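Alpha-1,4-endofucoidanase (PDB 6DLH) hydrolyses alpha-1,4 linkages inside fucoidan chains as a glycoside hydrolase family 107 enzyme with a retaining mechanism, and carries several bound calcium ions. Local coordinates at residues W41-T55 with I75-S87. Sequence-based numbering, arbitrary orientation.
Sequences WMRGALGMLWLPERT and IRTVDYVQLPLTS. With CA (calcium ion), chain H.
Met48 and Gln82 tie two neighbouring strands into a parallel pair, a worked example of how a beta-alpha-beta unit closes. Strands 46-49 and 80-84, joined through helix 66-71, are the first two of the seven-stranded parallel sheet in the catalytic part of the chain. The backbone bonds alternate: Met48 N gives to Tyr80 O, Gln82 N to Met48 O at 2.8 Å, and Trp50 N to Gln82 O in an almost straight bond.

Metal binding adds a second set of bonds around Asp79 and Leu46. Asp79 holds calcium with both carboxylate oxygens, and its OD2 also accepts Leu46 N at 2.8 Å through the anti lone pair. Asp79 N returns a bond to Leu46 O, which takes a weaker one from Tyr80 N. Thr77 O and four waters complete the coordination; one of these, 2.4 Å from calcium, donates to Gly44 O, and Asp79 OD1 is also hydrogen-bonded to Gln426.

Aromatic packing centres on Tyr80. Its CG sits between backbone N and carbonyl carbon (chi1 70°), folding the ring over Gly47, whose CA lies 3.6 Å from the ring centroid. The edge of Trp41 meets the opposite face in a T-shaped pair, planes at 82°, while Met42 SD makes an oblique Met-aromatic contact. The phenol oxygen is hydrogen-bonded to Thr379.

On the face of the sheet that carries Met48 and Val81, the contacts are apolar: the Met48 and Val78 side chains cross at about a right angle, Met48 CG 3.7 Å from Val78 CG2, with Phe405 of helix 399-415 against Met48. Past strand 46-49, Leu51 CD1 lies 3.6 Å from Pro84 CB; a water bridges Pro52 O to Ser87 OG.

Shared between a cation and an amide, the Asp79 carboxylate probably stays ionised, and calcium should hold its orientation, coupling the metal site directly to strand pairing.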
loop_
_atom_site.group_PDB
_atom_site.type_symbol
_atom_site.label_atom_id
_atom_site.label_comp_id
_atom_site.label_asym_id
_atom_site.label_seq_id
_atom_site.Cartn_x
_atom_site.Cartn_y
_atom_site.Cartn_z
ATOM N N TRP A 41 -5.623 11.803 20.933
ATOM C CA TRP A 41 -4.222 11.732 20.546
ATOM C C TRP A 41 -4.002 12.513 19.252
ATOM O O TRP A 41 -2.875 12.882 18.942
ATOM C CB TRP A 41 -3.791 10.270 20.383
ATOM C CG TRP A 41 -4.578 9.540 19.338
ATOM C CD1 TRP A 41 -5.682 8.767 19.548
ATOM C CD2 TRP A 41 -4.330 9.510 17.919
ATOM N NE1 TRP A 41 -6.133 8.254 18.363
ATOM C CE2 TRP A 41 -5.326 8.692 17.346
ATOM C CE3 TRP A 41 -3.374 10.094 17.075
ATOM C CZ2 TRP A 41 -5.395 8.447 15.972
ATOM C CZ3 TRP A 41 -3.441 9.851 15.717
ATOM C CH2 TRP A 41 -4.436 9.037 15.176
ATOM N N MET A 42 -5.096 12.733 18.513
ATOM C CA MET A 42 -5.099 13.421 17.234
ATOM C C MET A 42 -4.821 14.916 17.431
ATOM O O MET A 42 -4.337 15.580 16.515
ATOM C CB MET A 42 -6.445 13.206 16.536
ATOM C CG MET A 42 -6.587 13.878 15.187
ATOM S SD MET A 42 -6.636 12.728 13.794
ATOM C CE MET A 42 -7.595 11.377 14.483
ATOM N N ARG A 43 -5.095 15.436 18.636
ATOM C CA ARG A 43 -4.800 16.826 18.955
ATOM C C ARG A 43 -3.289 17.028 19.048
ATOM O O ARG A 43 -2.622 16.380 19.854
ATOM C CB ARG A 43 -5.543 17.279 20.218
ATOM C CG ARG A 43 -7.012 17.593 19.973
ATOM C CD ARG A 43 -7.829 17.896 21.215
ATOM N NE ARG A 43 -7.590 19.216 21.777
ATOM C CZ ARG A 43 -6.922 19.454 22.901
ATOM N NH1 ARG A 43 -6.535 18.451 23.669
ATOM N NH2 ARG A 43 -6.631 20.695 23.250
ATOM N N GLY A 44 -2.766 17.929 18.201
ATOM C CA GLY A 44 -1.339 18.196 18.105
ATOM C C GLY A 44 -0.606 17.217 17.185
ATOM O O GLY A 44 0.615 17.285 17.063
ATOM N N ALA A 45 -1.359 16.337 16.515
ATOM C CA ALA A 45 -0.798 15.199 15.794
ATOM C C ALA A 45 -0.474 15.564 14.347
ATOM O O ALA A 45 -1.258 16.232 13.675
ATOM C CB ALA A 45 -1.750 14.021 15.847
ATOM N N LEU A 46 0.678 15.064 13.876
ATOM C CA LEU A 46 1.180 15.309 12.535
ATOM C C LEU A 46 1.196 13.994 11.759
ATOM O O LEU A 46 1.855 13.038 12.171
ATOM C CB LEU A 46 2.593 15.895 12.650
ATOM C CG LEU A 46 3.359 16.059 11.337
ATOM C CD1 LEU A 46 2.640 17.038 10.413
ATOM C CD2 LEU A 46 4.773 16.548 11.608
ATOM N N GLY A 47 0.486 13.964 10.624
ATOM C CA GLY A 47 0.377 12.745 9.833
ATOM C C GLY A 47 0.910 12.902 8.411
ATOM O O GLY A 47 1.088 14.014 7.924
ATOM N N MET A 48 1.171 11.765 7.757
ATOM C CA MET A 48 1.655 11.724 6.387
ATOM C C MET A 48 0.778 10.748 5.605
ATOM O O MET A 48 -0.084 10.086 6.189
ATOM C CB MET A 48 3.117 11.260 6.334
ATOM C CG MET A 48 4.024 12.000 7.299
ATOM S SD MET A 48 5.759 11.492 7.201
ATOM C CE MET A 48 6.332 12.369 5.746
ATOM N N LEU A 49 0.996 10.673 4.284
ATOM C CA LEU A 49 0.177 9.825 3.435
ATOM C C LEU A 49 1.075 8.970 2.552
ATOM O O LEU A 49 1.955 9.499 1.873
ATOM C CB LEU A 49 -0.757 10.686 2.572
ATOM C CG LEU A 49 -1.609 9.897 1.574
ATOM C CD1 LEU A 49 -2.595 9.001 2.303
ATOM C CD2 LEU A 49 -2.349 10.819 0.608
ATOM N N TRP A 50 0.807 7.656 2.544
ATOM C CA TRP A 50 1.540 6.713 1.712
ATOM C C TRP A 50 0.553 5.898 0.879
ATOM O O TRP A 50 -0.147 5.022 1.398
ATOM C CB TRP A 50 2.447 5.834 2.584
ATOM C CG TRP A 50 3.472 5.040 1.838
ATOM C CD1 TRP A 50 4.710 5.453 1.439
ATOM C CD2 TRP A 50 3.363 3.661 1.437
ATOM N NE1 TRP A 50 5.376 4.434 0.810
ATOM C CE2 TRP A 50 4.574 3.324 0.791
ATOM C CE3 TRP A 50 2.363 2.687 1.552
ATOM C CZ2 TRP A 50 4.808 2.048 0.276
ATOM C CZ3 TRP A 50 2.597 1.426 1.043
ATOM C CH2 TRP A 50 3.801 1.118 0.409
ATOM N N LEU A 51 0.475 6.230 -0.414
ATOM C CA LEU A 51 -0.611 5.722 -1.238
ATOM C C LEU A 51 -0.073 5.303 -2.604
ATOM O O LEU A 51 0.133 6.130 -3.493
ATOM C CB LEU A 51 -1.717 6.784 -1.328
ATOM C CG LEU A 51 -2.938 6.450 -2.186
ATOM C CD1 LEU A 51 -3.619 5.176 -1.706
ATOM C CD2 LEU A 51 -3.935 7.607 -2.193
ATOM N N PRO A 52 0.200 3.994 -2.804
ATOM C CA PRO A 52 0.485 3.467 -4.141
ATOM C C PRO A 52 -0.793 3.406 -4.972
ATOM O O PRO A 52 -1.903 3.414 -4.428
ATOM C CB PRO A 52 1.023 2.050 -3.889
ATOM C CG PRO A 52 1.289 1.996 -2.398
ATOM C CD PRO A 52 0.317 2.972 -1.757
ATOM N N GLU A 53 -0.619 3.347 -6.295
ATOM C CA GLU A 53 -1.751 3.348 -7.203
ATOM C C GLU A 53 -1.747 2.081 -8.058
ATOM O O GLU A 53 -0.715 1.424 -8.207
ATOM C CB GLU A 53 -1.722 4.603 -8.072
ATOM C CG GLU A 53 -1.997 5.871 -7.283
ATOM C CD GLU A 53 -1.989 7.140 -8.113
ATOM O OE1 GLU A 53 -2.295 7.051 -9.319
ATOM O OE2 GLU A 53 -1.671 8.212 -7.552
ATOM N N ARG A 54 -2.925 1.780 -8.625
ATOM C CA ARG A 54 -3.171 0.656 -9.520
ATOM C C ARG A 54 -2.771 -0.635 -8.813
ATOM O O ARG A 54 -1.778 -1.251 -9.168
ATOM C CB ARG A 54 -2.485 0.891 -10.872
ATOM C CG ARG A 54 -2.778 2.264 -11.459
ATOM C CD ARG A 54 -2.340 2.528 -12.892
ATOM N NE ARG A 54 -3.111 1.764 -13.871
ATOM C CZ ARG A 54 -4.351 2.045 -14.274
ATOM N NH1 ARG A 54 -4.974 3.132 -13.846
ATOM N NH2 ARG A 54 -4.968 1.225 -15.109
ATOM N N THR A 55 -3.541 -1.012 -7.788
ATOM C CA THR A 55 -3.111 -2.022 -6.836
ATOM C C THR A 55 -3.651 -3.403 -7.200
ATOM O O THR A 55 -3.288 -4.384 -6.559
ATOM C CB THR A 55 -3.590 -1.696 -5.416
ATOM O OG1 THR A 55 -5.017 -1.743 -5.437
ATOM C CG2 THR A 55 -3.108 -0.351 -4.913
ATOM N N ILE A 75 12.766 12.102 11.056
ATOM C CA ILE A 75 11.572 12.855 11.423
ATOM C C ILE A 75 11.003 12.323 12.737
ATOM O O ILE A 75 10.369 11.274 12.769
ATOM C CB ILE A 75 10.526 12.852 10.291
ATOM C CG1 ILE A 75 11.145 13.268 8.951
ATOM C CG2 ILE A 75 9.365 13.753 10.682
ATOM C CD1 ILE A 75 10.201 13.185 7.763
ATOM N N ARG A 76 11.200 13.075 13.822
ATOM C CA ARG A 76 10.984 12.523 15.149
ATOM C C ARG A 76 9.621 12.912 15.722
ATOM O O ARG A 76 9.192 12.279 16.686
ATOM C CB ARG A 76 12.139 12.913 16.078
ATOM C CG ARG A 76 13.505 12.470 15.566
ATOM C CD ARG A 76 13.736 11.015 15.913
ATOM N NE ARG A 76 13.231 10.033 14.975
ATOM C CZ ARG A 76 12.846 8.796 15.290
ATOM N NH1 ARG A 76 12.627 8.453 16.546
ATOM N NH2 ARG A 76 12.662 7.908 14.333
ATOM N N THR A 77 8.959 13.939 15.144
ATOM C CA THR A 77 7.738 14.482 15.732
ATOM C C THR A 77 6.486 14.012 15.003
ATOM O O THR A 77 5.374 14.262 15.474
ATOM C CB THR A 77 7.734 16.015 15.852
ATOM O OG1 THR A 77 7.867 16.609 14.558
ATOM C CG2 THR A 77 8.804 16.529 16.791
ATOM N N VAL A 78 6.663 13.330 13.868
ATOM C CA VAL A 78 5.531 12.782 13.136
ATOM C C VAL A 78 4.856 11.697 13.982
ATOM O O VAL A 78 5.515 10.986 14.734
ATOM C CB VAL A 78 5.960 12.268 11.749
ATOM C CG1 VAL A 78 7.050 11.196 11.835
ATOM C CG2 VAL A 78 4.771 11.776 10.943
ATOM N N ASP A 79 3.532 11.566 13.835
ATOM C CA ASP A 79 2.722 10.789 14.757
ATOM C C ASP A 79 2.090 9.593 14.047
ATOM O O ASP A 79 1.932 8.532 14.647
ATOM C CB ASP A 79 1.699 11.684 15.460
ATOM C CG ASP A 79 2.351 12.766 16.307
ATOM O OD1 ASP A 79 3.037 12.413 17.292
ATOM O OD2 ASP A 79 2.190 13.961 15.971
ATOM N N TYR A 80 1.730 9.756 12.771
ATOM C CA TYR A 80 0.964 8.719 12.098
ATOM C C TYR A 80 1.094 8.839 10.580
ATOM O O TYR A 80 1.524 9.872 10.061
ATOM C CB TYR A 80 -0.496 8.730 12.574
ATOM C CG TYR A 80 -1.323 9.912 12.127
ATOM C CD1 TYR A 80 -1.265 11.135 12.791
ATOM C CD2 TYR A 80 -2.181 9.803 11.040
ATOM C CE1 TYR A 80 -2.032 12.217 12.375
ATOM C CE2 TYR A 80 -2.960 10.871 10.619
ATOM C CZ TYR A 80 -2.876 12.084 11.282
ATOM O OH TYR A 80 -3.632 13.137 10.848
ATOM N N VAL A 81 0.715 7.756 9.889
ATOM C CA VAL A 81 0.689 7.680 8.438
ATOM C C VAL A 81 -0.662 7.100 8.008
ATOM O O VAL A 81 -1.143 6.137 8.607
ATOM C CB VAL A 81 1.850 6.811 7.918
ATOM C CG1 VAL A 81 1.804 6.631 6.402
ATOM C CG2 VAL A 81 3.209 7.339 8.356
ATOM N N GLN A 82 -1.253 7.694 6.959
ATOM C CA GLN A 82 -2.468 7.195 6.334
ATOM C C GLN A 82 -2.109 6.195 5.238
ATOM O O GLN A 82 -1.249 6.469 4.402
ATOM C CB GLN A 82 -3.328 8.339 5.780
ATOM C CG GLN A 82 -4.602 7.861 5.084
ATOM C CD GLN A 82 -5.474 8.963 4.526
ATOM O OE1 GLN A 82 -5.878 8.923 3.366
ATOM N NE2 GLN A 82 -5.776 9.960 5.346
ATOM N N LEU A 83 -2.785 5.038 5.272
ATOM C CA LEU A 83 -2.617 3.960 4.311
ATOM C C LEU A 83 -3.955 3.689 3.630
ATOM O O LEU A 83 -5.011 3.884 4.226
ATOM C CB LEU A 83 -2.175 2.691 5.047
ATOM C CG LEU A 83 -0.878 2.781 5.843
ATOM C CD1 LEU A 83 -0.764 1.580 6.780
ATOM C CD2 LEU A 83 0.325 2.862 4.909
ATOM N N PRO A 84 -3.972 3.197 2.375
ATOM C CA PRO A 84 -5.225 2.735 1.780
ATOM C C PRO A 84 -5.612 1.423 2.453
ATOM O O PRO A 84 -4.732 0.671 2.875
ATOM C CB PRO A 84 -4.826 2.451 0.328
ATOM C CG PRO A 84 -3.348 2.126 0.408
ATOM C CD PRO A 84 -2.812 3.039 1.486
ATOM N N LEU A 85 -6.928 1.206 2.617
ATOM C CA LEU A 85 -7.487 -0.135 2.521
ATOM C C LEU A 85 -8.039 -0.295 1.108
ATOM O O LEU A 85 -7.802 -1.317 0.472
ATOM C CB LEU A 85 -8.567 -0.383 3.578
ATOM C CG LEU A 85 -9.440 -1.625 3.358
ATOM C CD1 LEU A 85 -8.599 -2.890 3.174
ATOM C CD2 LEU A 85 -10.424 -1.823 4.506
ATOM N N THR A 86 -8.752 0.740 0.630
ATOM C CA THR A 86 -9.142 0.845 -0.769
ATOM C C THR A 86 -8.496 2.084 -1.372
ATOM O O THR A 86 -8.017 2.947 -0.641
ATOM C CB THR A 86 -10.666 0.929 -0.955
ATOM O OG1 THR A 86 -11.073 2.298 -1.022
ATOM C CG2 THR A 86 -11.444 0.190 0.114
ATOM N N SER A 87 -8.502 2.155 -2.706
ATOM C CA SER A 87 -8.077 3.337 -3.434
ATOM C C SER A 87 -9.279 4.252 -3.673
ATOM O O SER A 87 -10.415 3.860 -3.419
ATOM C CB SER A 87 -7.372 2.948 -4.699
ATOM O OG SER A 87 -6.221 2.159 -4.406
HETATM CA CA CA H . 3.993 14.575 17.412
HETATM O O HOH W 1 3.325 16.743 16.502
HETATM O O HOH W 2 2.431 15.044 19.024
HETATM O O HOH W 3 -4.565 4.266 -4.868
HETATM O O HOH W 4 -6.188 0.493 -7.468
HETATM O O HOH W 5 -6.209 -0.393 -3.448
HETATM O O HOH W 6 5.498 16.442 18.414
HETATM O O HOH W 7 5.425 13.253 18.746
#